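Long-range contacts in mandelate racemase/muconate lactonizing enzyme-like protein (Rubrobacter xylanophilus DSM 9941, PDB 3CYJ), which is of unknown function but belongs to the enolase superfamily, joining an N-terminal capping domain to a TIM-barrel-like domain that holds a sodium ion in this model: residues A[50-54]-A[299-303]; A[126-132]-A[307-313]; A[217-223]-A[243-249]; A[257-262]-A[286-292]. All blocks are in the same frame, centred on the assembly; numbering follows the deposited sequence.

Contact 1: residues A[50-54]-A[299-303]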
loop_
_atom_site.group_PDB
_atom_site.type_symbol
_atom_site.label_atom_id
_atom_site.label_comp_id
_atom_site.label_asym_id
_atom_site.label_seq_id
_atom_site.Cartn_x
_atom_site.Cartn_y
_atom_site.Cartn_z
ATOM N N GLY A 50 12.328 14.565 41.031
ATOM C CA GLY A 50 11.791 14.597 39.681
ATOM C C GLY A 50 10.510 15.403 39.723
ATOM O O GLY A 50 9.908 15.536 40.805
ATOM N N TYR A 51 10.088 15.960 38.583
ATOM C CA TYR A 51 8.838 16.702 38.561
ATOM C C TYR A 51 8.108 16.552 37.227
ATOM O O TYR A 51 8.667 16.031 36.261
ATOM C CB TYR A 51 9.094 18.188 38.846
ATOM C CG TYR A 51 10.080 18.831 37.864
ATOM C CD1 TYR A 51 9.609 19.442 36.731
ATOM C CD2 TYR A 51 11.489 18.820 38.094
ATOM C CE1 TYR A 51 10.452 20.025 35.827
ATOM C CE2 TYR A 51 12.379 19.407 37.158
ATOM C CZ TYR A 51 11.829 20.019 36.020
ATOM O OH TYR A 51 12.586 20.650 35.051
ATOM N N THR A 52 6.858 17.015 37.176
ATOM C CA THR A 52 6.165 17.110 35.900
ATOM C C THR A 52 5.348 18.377 35.978
ATOM O O THR A 52 5.254 18.971 37.058
ATOM C CB THR A 52 5.281 15.823 35.616
ATOM O OG1 THR A 52 4.838 15.817 34.250
ATOM C CG2 THR A 52 4.084 15.703 36.611
ATOM N N TYR A 53 4.818 18.848 34.858
ATOM C CA TYR A 53 3.905 19.998 34.846
ATOM C C TYR A 53 2.534 19.471 34.396
ATOM O O TYR A 53 2.439 18.761 33.388
ATOM C CB TYR A 53 4.384 21.070 33.876
ATOM C CG TYR A 53 5.708 21.665 34.280
ATOM C CD1 TYR A 53 5.770 22.642 35.286
ATOM C CD2 TYR A 53 6.894 21.257 33.688
ATOM C CE1 TYR A 53 6.962 23.190 35.687
ATOM C CE2 TYR A 53 8.118 21.812 34.073
ATOM C CZ TYR A 53 8.131 22.791 35.078
ATOM O OH TYR A 53 9.292 23.395 35.490
ATOM N N GLY A 54 1.480 19.787 35.132
ATOM C CA GLY A 54 0.184 19.225 34.787
ATOM C C GLY A 54 -0.812 19.541 35.873
ATOM O O GLY A 54 -0.629 20.514 36.589
ATOM N N ALA A 299 10.299 21.671 30.018
ATOM C CA ALA A 299 11.096 21.225 31.199
ATOM C C ALA A 299 12.635 21.231 30.969
ATOM O O ALA A 299 13.292 20.165 31.048
ATOM C CB ALA A 299 10.626 19.809 31.700
ATOM N N PRO A 300 13.201 22.425 30.690
ATOM C CA PRO A 300 14.590 22.484 30.287
ATOM C C PRO A 300 15.514 21.885 31.321
ATOM O O PRO A 300 16.503 21.279 30.951
ATOM C CB PRO A 300 14.877 24.000 30.100
ATOM C CG PRO A 300 13.570 24.718 30.231
ATOM C CD PRO A 300 12.525 23.740 30.690
ATOM N N ALA A 301 15.216 22.050 32.607
ATOM C CA ALA A 301 16.111 21.596 33.673
ATOM C C ALA A 301 16.340 20.090 33.708
ATOM O O ALA A 301 17.495 19.651 33.865
ATOM C CB ALA A 301 15.639 22.095 35.028
ATOM N N VAL A 302 15.275 19.286 33.576
ATOM C CA VAL A 302 15.489 17.836 33.409
ATOM C C VAL A 302 16.085 17.498 32.021
ATOM O O VAL A 302 16.948 16.654 31.900
ATOM C CB VAL A 302 14.239 16.987 33.538
ATOM C CG1 VAL A 302 14.698 15.558 33.609
ATOM C CG2 VAL A 302 13.465 17.341 34.786
ATOM N N SER A 303 15.602 18.170 30.988
ATOM C CA SER A 303 15.965 17.827 29.636
ATOM C C SER A 303 17.475 18.052 29.365
ATOM O O SER A 303 18.070 17.267 28.636
ATOM C CB SER A 303 15.096 18.617 28.642
ATOM O OG SER A 303 13.738 18.248 28.781
#
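Tyr51 and Tyr53, two residues apart on the extended backbone of strand 46-53, reach the first turn of helix 300-306, where Ala299 is the N-cap residue with left-handed backbone angles and Ser303 N closes onto Ala299 O at 3.1 Å. Tyr51 makes the larger part of the contact with the far end of its phenol. Its CG lies between the backbone N and the carbonyl carbon (chi1 57°), and from there the ring runs across to Val302, whose side chain comes from the opposite direction. Val302 CG2 approaches the ring obliquely, 3.3 Å from Tyr51 CE2. The Ala301 methyl instead comes in at the edge, near the ring plane, with CB 3.4 Å from Tyr51 OH. That hydroxyl also takes a weak hydrogen bond from Val302 N, 3.4 Å long and bent to 144°, and has a second weak link to Glu326.

Here the two domains of an enolase-superfamily subunit meet: strand 46-53 is, within this chain, an outermost strand of the antiparallel sheet in the N-terminal capping domain, while helix 300-306 follows strand 294-296 of the barrel. Ala299 CB is shared by both tyrosines, 4.1 Å from Tyr51 CE1 and 4.0 Å from Tyr53 CE2, and it sits in the plane of the Tyr53 ring, at its edge. Beyond these side chains, helix 320-329 holds the polar ends. Glu326 accepts hydrogen bonds from Tyr53 OH through OE2 and from Ala301 N, on the first turn, through OE1, and His322 stacks on the Tyr53 ring.

Contact 2: residues A[126-132]-A[307-313]; sequences PRFHAEV and CCAVESL
Cys308 O is gripped by two successive amides of the facing loop. Phe128 N reaches Cys308 O at 2.9 Å, almost in line with the carbonyl bond, and His129 N reaches it at 3.2 Å, in the carbonyl plane and on a lone pair. A third bond comes from the imidazole: His129 NE2 donates to Val310 O at 2.6 Å, with the oxygen close to the ring plane but the donor 36° above the plane of the carbonyl. Val310 O also receives a weak bond from Leu313 N across a type I turn. His129 O is taken by Arg127 NE at 2.8 Å in a nearly straight bond (169°). Arg127 adds a weak NH2 bond to Ala130 O and an NH1 salt bridge to Asp123.

Carbon contacts fill in around this network. Glu311 CB makes a CH-pi contact, 3.6 Å from the centroid of the Phe128 ring and straight over one face, and the carboxylate beyond lies within 6° of parallel to the ring; its OE1 forms a salt bridge with Arg282 of the second subunit. Val132 CG1 packs 3.5 Å from Leu313 CD2 and 3.8 Å from Cys308 SG.

The two loops lead into the barrel strands 132-137 and 313-319, which pair in parallel; helix 121-124 lies against Arg127 and Cys308, and helix 283-290 contributes Asp284, bound by Glu311 N and Ser312 OG.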
loop_
_atom_site.group_PDB
_atom_site.type_symbol
_atom_site.label_atom_id
_atom_site.label_comp_id
_atom_site.label_asym_id
_atom_site.label_seq_id
_atom_site.Cartn_x
_atom_site.Cartn_y
_atom_site.Cartn_z
ATOM N N PRO A 126 23.855 6.715 29.580
ATOM C CA PRO A 126 24.715 6.592 28.407
ATOM C C PRO A 126 24.906 7.987 27.836
ATOM O O PRO A 126 23.939 8.692 27.607
ATOM C CB PRO A 126 23.865 5.758 27.443
ATOM C CG PRO A 126 23.054 4.901 28.349
ATOM C CD PRO A 126 22.649 5.872 29.457
ATOM N N ARG A 127 26.126 8.431 27.634
ATOM C CA ARG A 127 26.272 9.824 27.307
ATOM C C ARG A 127 26.923 10.017 25.938
ATOM O O ARG A 127 28.033 9.540 25.688
ATOM C CB ARG A 127 27.030 10.545 28.440
ATOM C CG ARG A 127 27.122 12.060 28.248
ATOM C CD ARG A 127 27.595 12.777 29.502
ATOM N NE ARG A 127 27.444 14.212 29.307
ATOM C CZ ARG A 127 27.748 15.126 30.236
ATOM N NH1 ARG A 127 28.259 14.718 31.400
ATOM N NH2 ARG A 127 27.572 16.432 29.990
ATOM N N PHE A 128 26.217 10.747 25.071
ATOM C CA PHE A 128 26.670 11.088 23.721
ATOM C C PHE A 128 27.152 12.526 23.682
ATOM O O PHE A 128 28.042 12.827 22.896
ATOM C CB PHE A 128 25.515 10.981 22.689
ATOM C CG PHE A 128 25.149 9.554 22.290
ATOM C CD1 PHE A 128 25.866 8.872 21.292
ATOM C CD2 PHE A 128 24.099 8.918 22.894
ATOM C CE1 PHE A 128 25.532 7.569 20.927
ATOM C CE2 PHE A 128 23.734 7.595 22.546
ATOM C CZ PHE A 128 24.452 6.923 21.564
ATOM N N HIS A 129 26.551 13.424 24.465
ATOM C CA HIS A 129 26.815 14.850 24.336
ATOM C C HIS A 129 27.310 15.472 25.631
ATOM O O HIS A 129 26.798 15.138 26.745
ATOM C CB HIS A 129 25.565 15.636 23.895
ATOM C CG HIS A 129 24.801 14.998 22.766
ATOM N ND1 HIS A 129 25.328 14.838 21.493
ATOM C CD2 HIS A 129 23.558 14.454 22.735
ATOM C CE1 HIS A 129 24.432 14.241 20.730
ATOM N NE2 HIS A 129 23.356 13.982 21.465
ATOM N N ALA A 130 28.275 16.403 25.490
ATOM C CA ALA A 130 28.820 17.157 26.639
ATOM C C ALA A 130 27.893 18.302 27.050
ATOM O O ALA A 130 27.584 18.472 28.207
ATOM C CB ALA A 130 30.202 17.711 26.285
ATOM N N GLU A 131 27.472 19.114 26.087
ATOM C CA GLU A 131 26.339 19.988 26.294
ATOM C C GLU A 131 25.294 19.798 25.178
ATOM O O GLU A 131 25.525 19.051 24.228
ATOM C CB GLU A 131 26.780 21.444 26.381
ATOM C CG GLU A 131 27.645 21.894 25.228
ATOM C CD GLU A 131 27.898 23.394 25.294
ATOM O OE1 GLU A 131 27.764 23.979 26.391
ATOM O OE2 GLU A 131 28.206 23.998 24.246
ATOM N N VAL A 132 24.158 20.503 25.287
ATOM C CA VAL A 132 23.053 20.329 24.337
ATOM C C VAL A 132 22.506 21.662 23.890
ATOM O O VAL A 132 22.293 22.566 24.723
ATOM C CB VAL A 132 21.897 19.481 24.952
ATOM C CG1 VAL A 132 22.342 18.084 25.162
ATOM C CG2 VAL A 132 21.398 20.067 26.278
ATOM N N CYS A 307 18.738 14.719 27.721
ATOM C CA CYS A 307 19.040 14.847 26.302
ATOM C C CYS A 307 20.503 14.594 25.949
ATOM O O CYS A 307 20.833 14.462 24.770
ATOM C CB CYS A 307 18.639 16.230 25.837
ATOM S SG CYS A 307 16.885 16.379 25.482
ATOM N N CYS A 308 21.377 14.510 26.962
ATOM C CA CYS A 308 22.796 14.223 26.715
ATOM C C CYS A 308 22.894 12.773 26.308
ATOM O O CYS A 308 23.876 12.310 25.714
ATOM C CB CYS A 308 23.660 14.542 27.945
ATOM S SG CYS A 308 23.960 16.361 28.107
ATOM N N ALA A 309 21.837 12.049 26.603
ATOM C CA ALA A 309 21.865 10.608 26.344
ATOM C C ALA A 309 21.259 10.221 24.977
ATOM O O ALA A 309 21.183 9.030 24.640
ATOM C CB ALA A 309 21.155 9.880 27.456
ATOM N N VAL A 310 20.780 11.225 24.235
ATOM C CA VAL A 310 19.999 11.016 22.999
ATOM C C VAL A 310 20.862 11.402 21.800
ATOM O O VAL A 310 21.168 12.578 21.615
ATOM C CB VAL A 310 18.635 11.834 23.054
ATOM C CG1 VAL A 310 17.809 11.724 21.750
ATOM C CG2 VAL A 310 17.814 11.365 24.250
ATOM N N GLU A 311 21.322 10.419 21.039
ATOM C CA GLU A 311 22.171 10.714 19.901
ATOM C C GLU A 311 21.502 11.598 18.840
ATOM O O GLU A 311 22.095 12.555 18.293
ATOM C CB GLU A 311 22.667 9.426 19.244
ATOM C CG GLU A 311 23.814 9.794 18.303
ATOM C CD GLU A 311 24.332 8.634 17.489
ATOM O OE1 GLU A 311 23.709 7.535 17.550
ATOM O OE2 GLU A 311 25.343 8.866 16.767
ATOM N N SER A 312 20.252 11.271 18.543
ATOM C CA SER A 312 19.521 11.962 17.474
ATOM C C SER A 312 19.044 13.389 17.861
ATOM O O SER A 312 18.355 14.059 17.085
ATOM C CB SER A 312 18.378 11.075 16.936
ATOM O OG SER A 312 17.595 10.642 18.008
ATOM N N LEU A 313 19.466 13.876 19.033
ATOM C CA LEU A 313 19.107 15.258 19.452
ATOM C C LEU A 313 19.486 16.386 18.463
ATOM O O LEU A 313 20.659 16.550 18.099
ATOM C CB LEU A 313 19.676 15.570 20.841
ATOM C CG LEU A 313 19.237 16.927 21.396
ATOM C CD1 LEU A 313 17.818 16.944 21.994
ATOM C CD2 LEU A 313 20.241 17.383 22.398
#

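Contact 3: residues A[217-223]-A[243-249]. With NA (sodium ion), chain E.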
loop_
_atom_site.group_PDB
_atom_site.type_symbol
_atom_site.label_atom_id
_atom_site.label_comp_id
_atom_site.label_asym_id
_atom_site.label_seq_id
_atom_site.Cartn_x
_atom_site.Cartn_y
_atom_site.Cartn_z
ATOM N N ILE A 217 10.707 31.172 7.760
ATOM C CA ILE A 217 10.700 30.208 8.882
ATOM C C ILE A 217 11.312 28.844 8.512
ATOM O O ILE A 217 11.325 28.426 7.331
ATOM C CB ILE A 217 9.275 29.991 9.469
ATOM C CG1 ILE A 217 8.382 29.281 8.424
ATOM C CG2 ILE A 217 8.674 31.369 10.001
ATOM C CD1 ILE A 217 7.217 28.484 9.014
ATOM N N SER A 218 11.777 28.131 9.543
ATOM C CA SER A 218 12.446 26.861 9.325
ATOM C C SER A 218 11.761 25.703 9.993
ATOM O O SER A 218 12.252 24.563 9.919
ATOM C CB SER A 218 13.866 26.939 9.927
ATOM O OG SER A 218 14.444 28.150 9.501
ATOM N N TYR A 219 10.655 25.968 10.674
ATOM C CA TYR A 219 10.102 24.946 11.582
ATOM C C TYR A 219 8.651 25.259 11.804
ATOM O O TYR A 219 8.293 26.391 12.139
ATOM C CB TYR A 219 10.833 25.036 12.899
ATOM C CG TYR A 219 10.626 23.926 13.935
ATOM C CD1 TYR A 219 11.526 22.871 14.003
ATOM C CD2 TYR A 219 9.636 24.017 14.953
ATOM C CE1 TYR A 219 11.419 21.875 14.964
ATOM C CE2 TYR A 219 9.533 23.025 15.954
ATOM C CZ TYR A 219 10.438 21.968 15.941
ATOM O OH TYR A 219 10.422 20.937 16.869
ATOM N N LEU A 220 7.805 24.255 11.576
ATOM C CA LEU A 220 6.369 24.407 11.750
ATOM C C LEU A 220 5.897 23.260 12.640
ATOM O O LEU A 220 5.804 22.140 12.187
ATOM C CB LEU A 220 5.620 24.420 10.393
ATOM C CG LEU A 220 4.067 24.409 10.479
ATOM C CD1 LEU A 220 3.538 25.456 11.519
ATOM C CD2 LEU A 220 3.380 24.587 9.143
ATOM N N GLU A 221 5.581 23.579 13.902
ATOM C CA GLU A 221 5.184 22.590 14.865
ATOM C C GLU A 221 3.638 22.470 15.015
ATOM O O GLU A 221 2.914 23.478 15.085
ATOM C CB GLU A 221 5.817 22.909 16.207
ATOM C CG GLU A 221 5.633 21.771 17.173
ATOM C CD GLU A 221 6.047 22.153 18.596
ATOM O OE1 GLU A 221 6.905 23.072 18.751
ATOM O OE2 GLU A 221 5.494 21.536 19.550
ATOM N N GLU A 222 3.152 21.226 15.062
ATOM C CA GLU A 222 1.739 20.962 15.311
ATOM C C GLU A 222 0.794 21.775 14.437
ATOM O O GLU A 222 -0.155 22.395 14.940
ATOM C CB GLU A 222 1.414 21.180 16.783
ATOM C CG GLU A 222 1.947 20.019 17.652
ATOM C CD GLU A 222 1.785 20.239 19.182
ATOM O OE1 GLU A 222 1.367 21.340 19.615
ATOM O OE2 GLU A 222 2.104 19.303 19.960
ATOM N N PRO A 223 1.011 21.713 13.107
ATOM C CA PRO A 223 0.152 22.531 12.261
ATOM C C PRO A 223 -1.310 22.038 12.374
ATOM O O PRO A 223 -2.235 22.854 12.325
ATOM C CB PRO A 223 0.695 22.288 10.863
ATOM C CG PRO A 223 1.376 20.880 10.932
ATOM C CD PRO A 223 1.908 20.788 12.341
ATOM N N VAL A 243 11.384 23.914 5.548
ATOM C CA VAL A 243 10.518 24.097 6.729
ATOM C C VAL A 243 10.266 22.717 7.346
ATOM O O VAL A 243 9.560 21.911 6.775
ATOM C CB VAL A 243 9.170 24.830 6.398
ATOM C CG1 VAL A 243 8.217 24.989 7.670
ATOM C CG2 VAL A 243 9.445 26.182 5.759
ATOM N N ALA A 244 10.861 22.438 8.487
ATOM C CA ALA A 244 10.637 21.131 9.107
ATOM C C ALA A 244 9.250 20.990 9.785
ATOM O O ALA A 244 8.789 21.877 10.517
ATOM C CB ALA A 244 11.740 20.844 10.094
ATOM N N ILE A 245 8.554 19.909 9.474
ATOM C CA ILE A 245 7.257 19.661 10.098
ATOM C C ILE A 245 7.523 18.896 11.359
ATOM O O ILE A 245 8.091 17.837 11.289
ATOM C CB ILE A 245 6.277 18.911 9.144
ATOM C CG1 ILE A 245 6.006 19.735 7.848
ATOM C CG2 ILE A 245 4.973 18.552 9.863
ATOM C CD1 ILE A 245 5.344 21.199 8.069
ATOM N N ALA A 246 7.169 19.446 12.528
ATOM C CA ALA A 246 7.461 18.761 13.823
ATOM C C ALA A 246 6.187 18.456 14.646
ATOM O O ALA A 246 5.208 19.220 14.612
ATOM C CB ALA A 246 8.423 19.589 14.680
ATOM N N ALA A 247 6.224 17.353 15.408
ATOM C CA ALA A 247 5.097 17.000 16.270
ATOM C C ALA A 247 5.550 16.000 17.291
ATOM O O ALA A 247 6.607 15.428 17.124
ATOM C CB ALA A 247 3.949 16.458 15.442
ATOM N N GLY A 248 4.774 15.805 18.359
ATOM C CA GLY A 248 5.083 14.740 19.284
ATOM C C GLY A 248 4.849 14.804 20.775
ATOM O O GLY A 248 4.988 13.759 21.463
ATOM N N GLU A 249 4.533 15.960 21.336
ATOM C CA GLU A 249 4.272 15.959 22.808
ATOM C C GLU A 249 3.214 15.015 23.450
ATOM O O GLU A 249 3.317 14.707 24.633
ATOM C CB GLU A 249 4.008 17.358 23.319
ATOM C CG GLU A 249 3.010 18.136 22.466
ATOM C CD GLU A 249 2.543 19.369 23.165
ATOM O OE1 GLU A 249 2.273 20.406 22.507
ATOM O OE2 GLU A 249 2.459 19.294 24.407
HETATM NA NA NA E . 3.468 22.627 20.757
HETATM O O HOH W 1 2.130 16.793 19.123
#
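Glu222 and Glu249 bring their carboxylates together, OE2 of the first 2.8 Å from OE1 of the second, with the two planes only 3° apart although the chains cross at about a right angle. Beside this pair sits the sodium ion, bound by Glu222 OE1 at 2.7 Å, by Glu221 OE2 at 2.6 Å and by Asp194. An extended chain carries the Glu222 carboxylate from the strand end to the metal, and a water that donates to Glu222 OE2 and accepts from Gly248 N ties it to the other segment. Lys164 pairs with Glu221 OE1, and Arg273 with Glu249 OE2.

The metal site grows out of a regular parallel pairing. Ala244 N bonds to Ser218 O, Leu220 N to Ala244 O (2.8 Å), Ala246 N to Leu220 O, and Glu222 N to Ala246 O. On the face bearing Glu221, Ala246 CB lies obliquely against the Tyr219 ring, 3.4 Å from CZ; on the other, Leu220 and Ile245 run side by side.

Strands 219-221 and 244-247 are joined by helix 229-238 in a beta-alpha-beta crossover, flanked in the barrel by strands 190-194 and 266-269, while helix 201-215 covers Leu220 and Val243.

Contact 4: residues A[257-262]-A[286-292]; sequences LHDLAG and ICRGHQI
Ala261 sets its methyl squarely on the His290 ring: CB is 3.5 Å from the ring centroid and only 9° off the normal, a CH-pi contact. The same methyl meets Ile286 CG2 and Ile292 CD1, each at 3.8 Å, so it touches three side chains of the other segment. At the edge of the His290 ring, in its plane, lies His258 CD2, 3.4 Å from His290 CE1; the two imidazoles are steeply inclined, with planes at 71°.

A bond at ND1 and a water at NE2 hold the turn of the His290 ring. Its CG is anti to the carbonyl carbon and beside the backbone N (chi1 -82°), which lets ND1 fold back to Ile286 O at 3.1 Å. That oxygen also accepts from His290 N, from the opposite face of its plane. NE2 at the far side shares a water with His258 O, at 3.2 Å and 2.8 Å respectively. Just beyond, a Schellman motif with Gln291 as C-prime residue ends the helix, Ile292 N bonding to Cys287 O, and turns Ile292 back toward Ala261.

His258 also meets His290 of the second subunit edge-to-face, so the histidines take part in an interface. The segments 257-261 and 286-290 of helices 254-261 and 283-290 run at 34° to each other, with Leu257, Leu260, Cys287 and Ile292 all packing on Leu267 of strand 266-269, the barrel strand between these helices in the chain, and helix 229-238 lying next to Leu260.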
loop_
_atom_site.group_PDB
_atom_site.type_symbol
_atom_site.label_atom_id
_atom_site.label_comp_id
_atom_site.label_asym_id
_atom_site.label_seq_id
_atom_site.Cartn_x
_atom_site.Cartn_y
_atom_site.Cartn_z
ATOM N N LEU A 257 4.748 6.775 19.027
ATOM C CA LEU A 257 5.955 7.453 18.522
ATOM C C LEU A 257 6.412 6.860 17.195
ATOM O O LEU A 257 6.747 7.593 16.253
ATOM C CB LEU A 257 7.077 7.409 19.544
ATOM C CG LEU A 257 6.895 8.406 20.683
ATOM C CD1 LEU A 257 8.131 8.417 21.555
ATOM C CD2 LEU A 257 6.548 9.845 20.215
ATOM N N HIS A 258 6.359 5.533 17.118
ATOM C CA HIS A 258 6.654 4.832 15.897
ATOM C C HIS A 258 5.704 5.197 14.724
ATOM O O HIS A 258 6.130 5.286 13.575
ATOM C CB HIS A 258 6.613 3.321 16.164
ATOM C CG HIS A 258 6.667 2.504 14.921
ATOM N ND1 HIS A 258 5.529 2.119 14.243
ATOM C CD2 HIS A 258 7.717 2.052 14.188
ATOM C CE1 HIS A 258 5.875 1.442 13.155
ATOM N NE2 HIS A 258 7.197 1.394 13.093
ATOM N N ASP A 259 4.402 5.331 15.002
ATOM C CA ASP A 259 3.468 5.815 13.979
ATOM C C ASP A 259 3.793 7.273 13.630
ATOM O O ASP A 259 3.875 7.622 12.466
ATOM C CB ASP A 259 2.019 5.692 14.435
ATOM C CG ASP A 259 1.523 4.203 14.511
ATOM O OD1 ASP A 259 2.098 3.311 13.817
ATOM O OD2 ASP A 259 0.553 3.948 15.286
ATOM N N LEU A 260 4.009 8.121 14.629
ATOM C CA LEU A 260 4.346 9.533 14.342
ATOM C C LEU A 260 5.628 9.683 13.517
ATOM O O LEU A 260 5.646 10.487 12.612
ATOM C CB LEU A 260 4.506 10.324 15.630
ATOM C CG LEU A 260 4.443 11.835 15.508
ATOM C CD1 LEU A 260 3.126 12.233 14.844
ATOM C CD2 LEU A 260 4.550 12.487 16.891
ATOM N N ALA A 261 6.674 8.879 13.822
ATOM C CA ALA A 261 7.960 8.965 13.131
ATOM C C ALA A 261 7.774 8.812 11.638
ATOM O O ALA A 261 8.511 9.392 10.868
ATOM C CB ALA A 261 8.965 7.959 13.656
ATOM N N GLY A 262 6.784 8.059 11.189
ATOM C CA GLY A 262 6.563 7.962 9.737
ATOM C C GLY A 262 5.857 9.153 9.106
ATOM O O GLY A 262 5.599 9.115 7.902
ATOM N N ILE A 286 13.841 4.856 18.083
ATOM C CA ILE A 286 12.821 5.230 17.105
ATOM C C ILE A 286 13.386 6.186 16.082
ATOM O O ILE A 286 13.198 6.019 14.887
ATOM C CB ILE A 286 11.523 5.797 17.739
ATOM C CG1 ILE A 286 10.866 4.755 18.661
ATOM C CG2 ILE A 286 10.574 6.218 16.659
ATOM C CD1 ILE A 286 10.129 3.736 17.959
ATOM N N CYS A 287 14.087 7.191 16.565
ATOM C CA CYS A 287 14.592 8.226 15.692
ATOM C C CYS A 287 15.698 7.739 14.754
ATOM O O CYS A 287 15.677 8.080 13.583
ATOM C CB CYS A 287 15.054 9.442 16.501
ATOM S SG CYS A 287 13.611 10.373 17.109
ATOM N N ARG A 288 16.681 7.001 15.264
ATOM C CA ARG A 288 17.742 6.467 14.384
ATOM C C ARG A 288 17.166 5.405 13.415
ATOM O O ARG A 288 17.566 5.340 12.239
ATOM C CB ARG A 288 18.919 5.853 15.188
ATOM C CG ARG A 288 19.576 6.712 16.266
ATOM C CD ARG A 288 20.114 8.017 15.703
ATOM N NE ARG A 288 21.127 7.839 14.671
ATOM C CZ ARG A 288 20.989 8.193 13.392
ATOM N NH1 ARG A 288 21.998 7.974 12.537
ATOM N NH2 ARG A 288 19.867 8.763 12.946
ATOM N N GLY A 289 16.233 4.574 13.900
ATOM C CA GLY A 289 15.558 3.597 13.027
ATOM C C GLY A 289 14.816 4.210 11.841
ATOM O O GLY A 289 14.764 3.621 10.771
ATOM N N HIS A 290 14.261 5.414 12.034
ATOM C CA HIS A 290 13.518 6.116 11.018
ATOM C C HIS A 290 14.345 7.216 10.354
ATOM O O HIS A 290 13.882 7.846 9.391
ATOM C CB HIS A 290 12.295 6.748 11.641
ATOM C CG HIS A 290 11.137 5.820 11.816
ATOM N ND1 HIS A 290 11.018 4.964 12.894
ATOM C CD2 HIS A 290 10.011 5.659 11.081
ATOM C CE1 HIS A 290 9.883 4.289 12.800
ATOM N NE2 HIS A 290 9.244 4.705 11.716
ATOM N N GLN A 291 15.556 7.450 10.860
ATOM C CA GLN A 291 16.470 8.490 10.351
ATOM C C GLN A 291 15.967 9.946 10.422
ATOM O O GLN A 291 16.195 10.765 9.495
ATOM C CB GLN A 291 16.912 8.189 8.894
ATOM C CG GLN A 291 17.560 6.864 8.733
ATOM C CD GLN A 291 18.928 6.909 9.279
ATOM O OE1 GLN A 291 19.814 7.603 8.729
ATOM N NE2 GLN A 291 19.129 6.222 10.403
ATOM N N ILE A 292 15.353 10.307 11.540
ATOM C CA ILE A 292 14.919 11.655 11.703
ATOM C C ILE A 292 15.530 12.216 12.988
ATOM O O ILE A 292 15.736 11.476 13.951
ATOM C CB ILE A 292 13.344 11.728 11.718
ATOM C CG1 ILE A 292 12.746 10.927 12.896
ATOM C CG2 ILE A 292 12.785 11.310 10.353
ATOM C CD1 ILE A 292 11.257 10.911 12.961
HETATM O O HOH W 2 6.151 4.405 10.869
#

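How the contacts relate
From the N terminus, contact 1 opens on the capping-domain sheet and closes far along the chain at helix 300-306, joining cap to barrel. Contact 2 opens within that span, at the entry to the first barrel strand, and closes after contact 1 does, so the two cross; their later segments are near neighbours in sequence. Contacts 3 and 4 lie within both spans and follow one another in series. Contact 3 pairs neighbouring barrel strands; contact 4 packs outer helices and touches contact 3 where Leu260 meets Gly248. Contact 4 also meets contact 2, through Cys287 and Ser312, and the second subunit reaches both. Contact 1 touches neither contact 3 nor contact 4.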